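Local coordinates for putative diflavin flavoprotein A 3 (Synechocystis sp., PDB 6H0C) that probably passes electrons from NADH to oxygen, reducing it to water, its flavodiiron core joining a metallo-beta-lactamase-like domain to a flavodoxin-like one, at residues 237-240 and 241-245; 294-297 and 298-301; 358-361 and 362-365. All coordinates share one frame; numbering follows the deposited sequence.

Interaction 1: 237-240 and 241-245; sequences LREL and TRNYQ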
loop_
_atom_site.group_PDB
_atom_site.type_symbol
_atom_site.label_atom_id
_atom_site.label_comp_id
_atom_site.label_asym_id
_atom_site.label_seq_id
_atom_site.Cartn_x
_atom_site.Cartn_y
_atom_site.Cartn_z
ATOM N N LEU A 237 -13.504 15.042 6.221
ATOM C CA LEU A 237 -13.996 13.802 5.626
ATOM C C LEU A 237 -14.676 14.031 4.269
ATOM O O LEU A 237 -14.266 13.447 3.261
ATOM C CB LEU A 237 -14.956 13.091 6.588
ATOM C CG LEU A 237 -15.372 11.657 6.209
ATOM C CD1 LEU A 237 -15.779 10.842 7.428
ATOM C CD2 LEU A 237 -16.502 11.669 5.182
ATOM N N ARG A 238 -15.692 14.887 4.229
ATOM C CA ARG A 238 -16.413 15.102 2.973
ATOM C C ARG A 238 -15.524 15.731 1.915
ATOM O O ARG A 238 -15.506 15.286 0.764
ATOM C CB ARG A 238 -17.662 15.964 3.193
ATOM C CG ARG A 238 -18.777 15.196 3.873
ATOM C CD ARG A 238 -20.031 16.030 4.015
ATOM N NE ARG A 238 -21.051 15.332 4.794
ATOM C CZ ARG A 238 -22.292 15.778 4.970
ATOM N NH1 ARG A 238 -22.676 16.924 4.420
ATOM N NH2 ARG A 238 -23.151 15.076 5.697
ATOM N N GLU A 239 -14.773 16.750 2.308
ATOM C CA GLU A 239 -13.961 17.466 1.346
ATOM C C GLU A 239 -12.872 16.561 0.791
ATOM O O GLU A 239 -12.592 16.587 -0.400
ATOM C CB GLU A 239 -13.355 18.710 1.976
ATOM C CG GLU A 239 -12.661 19.608 0.993
ATOM C CD GLU A 239 -12.454 21.015 1.544
ATOM O OE1 GLU A 239 -12.058 21.894 0.755
ATOM O OE2 GLU A 239 -12.684 21.243 2.758
ATOM N N LEU A 240 -12.265 15.744 1.643
ATOM C CA LEU A 240 -11.210 14.860 1.166
ATOM C C LEU A 240 -11.807 13.795 0.255
ATOM O O LEU A 240 -11.201 13.413 -0.748
ATOM C CB LEU A 240 -10.455 14.208 2.331
ATOM C CG LEU A 240 -9.326 13.240 1.941
ATOM C CD1 LEU A 240 -8.326 13.891 0.987
ATOM C CD2 LEU A 240 -8.617 12.693 3.186
ATOM N N THR A 241 -13.002 13.321 0.594
ATOM C CA THR A 241 -13.640 12.301 -0.228
ATOM C C THR A 241 -13.947 12.855 -1.629
ATOM O O THR A 241 -13.640 12.210 -2.632
ATOM C CB THR A 241 -14.915 11.776 0.427
ATOM O OG1 THR A 241 -14.590 11.253 1.718
ATOM C CG2 THR A 241 -15.521 10.661 -0.409
ATOM N N ARG A 242 -14.521 14.055 -1.699
ATOM C CA ARG A 242 -14.784 14.711 -2.985
ATOM C C ARG A 242 -13.488 14.919 -3.793
ATOM O O ARG A 242 -13.468 14.729 -5.007
ATOM C CB ARG A 242 -15.500 16.054 -2.772
ATOM C CG ARG A 242 -16.876 15.960 -2.096
ATOM C CD ARG A 242 -17.643 17.307 -2.119
ATOM N NE ARG A 242 -16.867 18.436 -1.578
ATOM C CZ ARG A 242 -16.987 18.924 -0.338
ATOM N NH1 ARG A 242 -17.859 18.387 0.510
ATOM N NH2 ARG A 242 -16.237 19.951 0.059
ATOM N N ASN A 243 -12.410 15.297 -3.115
ATOM C CA ASN A 243 -11.106 15.426 -3.761
ATOM C C ASN A 243 -10.606 14.101 -4.361
ATOM O O ASN A 243 -10.136 14.064 -5.500
ATOM C CB ASN A 243 -10.076 15.973 -2.768
ATOM C CG ASN A 243 -10.051 17.510 -2.722
ATOM O OD1 ASN A 243 -9.166 18.146 -3.290
ATOM N ND2 ASN A 243 -11.022 18.099 -2.046
ATOM N N TYR A 244 -10.694 13.018 -3.590
ATOM C CA TYR A 244 -10.311 11.698 -4.091
ATOM C C TYR A 244 -11.065 11.360 -5.381
ATOM O O TYR A 244 -10.476 10.872 -6.353
ATOM C CB TYR A 244 -10.580 10.621 -3.041
ATOM C CG TYR A 244 -9.401 10.246 -2.173
ATOM C CD1 TYR A 244 -8.572 11.220 -1.620
ATOM C CD2 TYR A 244 -9.140 8.907 -1.875
ATOM C CE1 TYR A 244 -7.503 10.868 -0.806
ATOM C CE2 TYR A 244 -8.081 8.543 -1.072
ATOM C CZ TYR A 244 -7.263 9.521 -0.541
ATOM O OH TYR A 244 -6.203 9.141 0.268
ATOM N N GLN A 245 -12.369 11.622 -5.392
ATOM C CA GLN A 245 -13.178 11.343 -6.572
ATOM C C GLN A 245 -12.673 12.129 -7.775
ATOM O O GLN A 245 -12.559 11.585 -8.875
ATOM C CB GLN A 245 -14.655 11.663 -6.317
ATOM C CG GLN A 245 -15.382 10.620 -5.486
ATOM C CD GLN A 245 -15.131 9.188 -5.975
ATOM O OE1 GLN A 245 -14.721 8.960 -7.118
ATOM N NE2 GLN A 245 -15.379 8.216 -5.100
HETATM O O HOH W 1 -10.823 21.005 -1.397
#

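Interaction 2: 294-297 and 298-301; sequences TSNA and EEIK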
loop_
_atom_site.group_PDB
_atom_site.type_symbol
_atom_site.label_atom_id
_atom_site.label_comp_id
_atom_site.label_asym_id
_atom_site.label_seq_id
_atom_site.Cartn_x
_atom_site.Cartn_y
_atom_site.Cartn_z
ATOM N N THR A 294 0.363 -11.274 -7.520
ATOM C CA THR A 294 -1.027 -11.429 -7.115
ATOM C C THR A 294 -1.997 -11.161 -8.257
ATOM O O THR A 294 -3.182 -11.456 -8.151
ATOM C CB THR A 294 -1.371 -10.494 -5.941
ATOM O OG1 THR A 294 -1.229 -9.137 -6.366
ATOM C CG2 THR A 294 -0.446 -10.756 -4.755
ATOM N N SER A 295 -1.491 -10.610 -9.351
ATOM C CA SER A 295 -2.324 -10.302 -10.502
ATOM C C SER A 295 -2.691 -11.566 -11.273
ATOM O O SER A 295 -1.976 -12.570 -11.221
ATOM C CB SER A 295 -1.602 -9.317 -11.417
ATOM O OG SER A 295 -2.457 -8.857 -12.443
ATOM N N ASN A 296 -3.814 -11.520 -11.984
ATOM C CA ASN A 296 -4.182 -12.606 -12.887
ATOM C C ASN A 296 -3.876 -12.238 -14.335
ATOM O O ASN A 296 -3.535 -11.090 -14.635
ATOM C CB ASN A 296 -5.661 -12.959 -12.742
ATOM C CG ASN A 296 -6.570 -11.778 -13.029
ATOM O OD1 ASN A 296 -6.785 -11.408 -14.183
ATOM N ND2 ASN A 296 -7.101 -11.172 -11.975
ATOM N N ALA A 297 -4.010 -13.211 -15.229
ATOM C CA ALA A 297 -3.663 -13.025 -16.631
ATOM C C ALA A 297 -4.528 -11.974 -17.330
ATOM O O ALA A 297 -4.030 -11.180 -18.130
ATOM C CB ALA A 297 -3.758 -14.350 -17.368
ATOM N N GLU A 298 -5.821 -11.963 -17.042
ATOM C CA GLU A 298 -6.692 -11.010 -17.707
ATOM C C GLU A 298 -6.350 -9.569 -17.307
ATOM O O GLU A 298 -6.415 -8.659 -18.137
ATOM C CB GLU A 298 -8.153 -11.337 -17.409
ATOM C CG GLU A 298 -8.556 -12.715 -17.929
ATOM C CD GLU A 298 -8.263 -12.891 -19.416
ATOM O OE1 GLU A 298 -8.610 -11.982 -20.202
ATOM O OE2 GLU A 298 -7.678 -13.931 -19.801
ATOM N N GLU A 299 -5.967 -9.364 -16.050
ATOM C CA GLU A 299 -5.512 -8.047 -15.609
ATOM C C GLU A 299 -4.343 -7.567 -16.457
ATOM O O GLU A 299 -4.296 -6.409 -16.878
ATOM C CB GLU A 299 -5.068 -8.063 -14.149
ATOM C CG GLU A 299 -6.156 -8.046 -13.116
ATOM C CD GLU A 299 -5.566 -7.976 -11.724
ATOM O OE1 GLU A 299 -4.755 -7.053 -11.478
ATOM O OE2 GLU A 299 -5.885 -8.854 -10.891
ATOM N N ILE A 300 -3.386 -8.460 -16.680
ATOM C CA ILE A 300 -2.177 -8.077 -17.390
ATOM C C ILE A 300 -2.508 -7.813 -18.849
ATOM O O ILE A 300 -2.040 -6.833 -19.422
ATOM C CB ILE A 300 -1.077 -9.144 -17.266
ATOM C CG1 ILE A 300 -0.628 -9.248 -15.804
ATOM C CG2 ILE A 300 0.104 -8.783 -18.141
ATOM C CD1 ILE A 300 0.232 -10.439 -15.515
ATOM N N LYS A 301 -3.337 -8.670 -19.441
ATOM C CA LYS A 301 -3.770 -8.451 -20.814
ATOM C C LYS A 301 -4.445 -7.091 -20.959
ATOM O O LYS A 301 -4.118 -6.338 -21.872
ATOM C CB LYS A 301 -4.725 -9.546 -21.274
ATOM C CG LYS A 301 -4.080 -10.894 -21.507
ATOM C CD LYS A 301 -5.137 -11.932 -21.870
ATOM C CE LYS A 301 -4.549 -13.329 -21.944
ATOM N NZ LYS A 301 -5.629 -14.338 -22.180
#

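Interaction 3: 358-361 and 362-365; sequences LENK and FRDA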
loop_
_atom_site.group_PDB
_atom_site.type_symbol
_atom_site.label_atom_id
_atom_site.label_comp_id
_atom_site.label_asym_id
_atom_site.label_seq_id
_atom_site.Cartn_x
_atom_site.Cartn_y
_atom_site.Cartn_z
ATOM N N LEU A 358 15.404 -9.777 -18.852
ATOM C CA LEU A 358 14.311 -8.939 -19.334
ATOM C C LEU A 358 14.753 -7.940 -20.416
ATOM O O LEU A 358 14.081 -7.782 -21.443
ATOM C CB LEU A 358 13.671 -8.192 -18.165
ATOM C CG LEU A 358 12.848 -9.041 -17.194
ATOM C CD1 LEU A 358 12.414 -8.194 -16.012
ATOM C CD2 LEU A 358 11.643 -9.655 -17.901
ATOM N N GLU A 359 15.873 -7.266 -20.187
ATOM C CA GLU A 359 16.363 -6.290 -21.148
ATOM C C GLU A 359 16.592 -6.963 -22.501
ATOM O O GLU A 359 16.166 -6.462 -23.542
ATOM C CB GLU A 359 17.652 -5.644 -20.633
ATOM C CG GLU A 359 18.290 -4.633 -21.584
ATOM C CD GLU A 359 19.471 -3.912 -20.954
ATOM O OE1 GLU A 359 20.390 -4.596 -20.456
ATOM O OE2 GLU A 359 19.471 -2.664 -20.947
ATOM N N ASN A 360 17.246 -8.118 -22.464
ATOM C CA ASN A 360 17.553 -8.884 -23.667
ATOM C C ASN A 360 16.326 -9.368 -24.411
ATOM O O ASN A 360 16.275 -9.303 -25.641
ATOM C CB ASN A 360 18.414 -10.089 -23.317
ATOM C CG ASN A 360 19.841 -9.719 -23.081
ATOM O OD1 ASN A 360 20.331 -8.734 -23.632
ATOM N ND2 ASN A 360 20.528 -10.501 -22.260
ATOM N N LYS A 361 15.347 -9.874 -23.665
ATOM C CA LYS A 361 14.141 -10.412 -24.281
ATOM C C LYS A 361 13.339 -9.303 -24.958
ATOM O O LYS A 361 12.835 -9.481 -26.067
ATOM C CB LYS A 361 13.288 -11.156 -23.244
ATOM C CG LYS A 361 13.601 -12.647 -23.173
ATOM C CD LYS A 361 15.097 -12.880 -23.116
ATOM C CE LYS A 361 15.463 -14.342 -23.278
ATOM N NZ LYS A 361 16.909 -14.562 -22.963
ATOM N N PHE A 362 13.247 -8.150 -24.309
ATOM C CA PHE A 362 12.509 -7.037 -24.883
ATOM C C PHE A 362 13.269 -6.440 -26.072
ATOM O O PHE A 362 12.658 -6.074 -27.083
ATOM C CB PHE A 362 12.214 -5.982 -23.812
ATOM C CG PHE A 362 11.154 -6.413 -22.832
ATOM C CD1 PHE A 362 9.974 -6.993 -23.282
ATOM C CD2 PHE A 362 11.342 -6.267 -21.467
ATOM C CE1 PHE A 362 8.993 -7.408 -22.383
ATOM C CE2 PHE A 362 10.369 -6.684 -20.567
ATOM C CZ PHE A 362 9.198 -7.253 -21.022
ATOM N N ARG A 363 14.594 -6.374 -25.977
ATOM C CA ARG A 363 15.375 -5.887 -27.112
ATOM C C ARG A 363 15.238 -6.826 -28.314
ATOM O O ARG A 363 14.991 -6.370 -29.428
ATOM C CB ARG A 363 16.847 -5.713 -26.752
ATOM C CG ARG A 363 17.674 -5.188 -27.929
ATOM C CD ARG A 363 19.058 -4.722 -27.512
ATOM N NE ARG A 363 19.651 -5.618 -26.525
ATOM C CZ ARG A 363 20.026 -5.241 -25.306
ATOM N NH1 ARG A 363 19.884 -3.977 -24.921
ATOM N NH2 ARG A 363 20.552 -6.132 -24.474
ATOM N N ASP A 364 15.385 -8.128 -28.091
ATOM C CA ASP A 364 15.218 -9.101 -29.173
ATOM C C ASP A 364 13.815 -9.041 -29.774
ATOM O O ASP A 364 13.629 -9.281 -30.969
ATOM C CB ASP A 364 15.504 -10.521 -28.683
ATOM C CG ASP A 364 16.967 -10.737 -28.360
ATOM O OD1 ASP A 364 17.309 -11.809 -27.817
ATOM O OD2 ASP A 364 17.773 -9.823 -28.641
ATOM N N ALA A 365 12.831 -8.714 -28.944
ATOM C CA ALA A 365 11.441 -8.681 -29.382
ATOM C C ALA A 365 11.098 -7.372 -30.087
ATOM O O ALA A 365 9.939 -7.138 -30.420
ATOM C CB ALA A 365 10.509 -8.905 -28.202
HETATM O O HOH W 2 19.977 -8.610 -26.614
HETATM O O HOH W 3 18.618 -13.348 -24.977
#

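Interaction 1: 237-240 and 241-245
Thr241 and Asn243 each turn a polar side chain back onto the carbonyl one helical turn earlier, in the first turns of helix 237-253, which leads from the metallo-beta-lactamase-like part of the chain toward the flavodoxin-like part. Thr241 holds OG1 beside its own backbone N (chi1 -58°), where the hydroxyl donates to Leu237 O at 2.7 Å. The main-chain N of Thr241 bonds to the same oxygen from the opposite face of its plane, so two donors grip one acceptor; Tyr225 OH is a further partner of the hydroxyl. Glu239 O likewise accepts two hydrogen bonds, from N and ND2 of Asn243, which reach it from opposite faces of its plane. Beside these polar pairs, Leu240 and Tyr244 run in the same direction, Leu240 CD1 touching Tyr244 CE1 at 3.6 Å. That ring is buried, stacked on Phe174 and edge-to-face with Phe199. On the exposed side Arg242 bends at chi3 (-53°), folding its guanidinium back with one face over Glu239 CA and NH1 3.6 Å from Arg238 CB. Glu239 stretches out alongside Asn243, and a water donates to Glu239 OE1 at 2.6 Å while accepting from Asn243 ND2 at 3.0 Å.

Interaction 2: 294-297 and 298-301
Asn296 caps helix 297-306 of the flavodoxin-like domain: its OD1 accepts from Glu299 N at 2.9 Å, the classic N-cap bond to the third residue beyond the cap. CG of Asn296 sits in the crowded position between its own N and carbonyl carbon (chi1 59°), which bends the amide over the start of the helix. The donor approaches well above the plane of the amide carbonyl, and Glu298 N lies 3.1 Å from the same OD1.

The close-packed side faces the domain interior. Buried Ile300 lays CG1 3.6 Å from Asn296 O and also touches Ile290 of strand 286-291 and Ile331 of helix 323-335. Ser295 meets Ile290 as well, while its OG lies 3.2 Å from Glu299 CB. The backbone winds up here, with a weak hydrogen bond from Ile300 N to Asn296 O and a straighter one from Lys301 N to Ala297 O.

The solvent side is less firmly bonded. Glu299 extends beyond CG and crosses the Asn296 side chain at about a right angle, their amide and carboxylate planes 77° apart. Asn296 ND2 and Glu299 OE2 are close, at 2.8 Å, but too badly aimed for a hydrogen bond, and any bond from Ser295 OG to Glu299 OE1 is at most weak. In the first turn, Glu298 bends at chi2 so that OE2 forms a salt bridge with NZ of the extended Lys301, three residues on, at 3.2 Å, met on the syn side of the carboxylate.

The cap gives one of the first amides of the helix an acceptor that the helix itself does not supply there. The two glutamates place negative charge near the positive end of the helix dipole, an arrangement that is probably favourable, and Lys301 would offset part of the charge of Glu298.

Interaction 3: 358-361 and 362-365
Arg363 lies side by side with Glu359 and with Asn360 on the outer side of helix 353-364, pointing the same way as each. CG of Arg363 lies opposite its own backbone N (chi1 -179°), and a bend at chi3 brings the guanidinium back over the preceding turn. NH2 reaches Asn360 OD1 at 2.7 Å, a weak hydrogen bond because the N-H is poorly aimed; the amide and guanidinium planes stand 66° apart. A water in the guanidinium plane accepts from Arg363 NE at 3.0 Å and donates to Asn360 OD1 and Asp364 OD2, linking the three side chains. Arg363 NH1 packs against Glu359 CG at 3.8 Å, whereas the carboxylate of Glu359 is engaged by Arg375 and Thr373 of the last sheet strand. A second water accepts from Lys361 NZ at 2.9 Å and bonds weakly to Asp364 OD1. On the buried side Leu358 and Phe362 run side by side, with Leu358 CD2 4.2 Å from Phe362 CE2, and the Phe362 ring meets Phe310 and Phe312 edge-to-face. An apolar flank on the sheet and a hydrated flank outside mark the amphipathic helix of a beta-alpha-beta unit, here between strands 341-348 and 368-377 of the flavodoxin-like fold.

How the interactions relate
The three contacts follow in series along the chain, and none nests in or crosses another; each spans only neighbouring turns of one helix or its cap. Interaction 1 comes first, at the start of helix 237-253, ahead of the first flavodoxin-like strand, 257-262. Interaction 2 then closes the turn between edge strand 286-291 and helix 297-306, and interaction 3 lies in the last turns of helix 353-364, before the opposite edge strand 368-377. Interactions 2 and 3 share the flavodoxin-like domain, their centres about 21 Å apart, and both pack against helix 323-335. Interaction 1 is more distant, its centre about 30 Å from that of interaction 2.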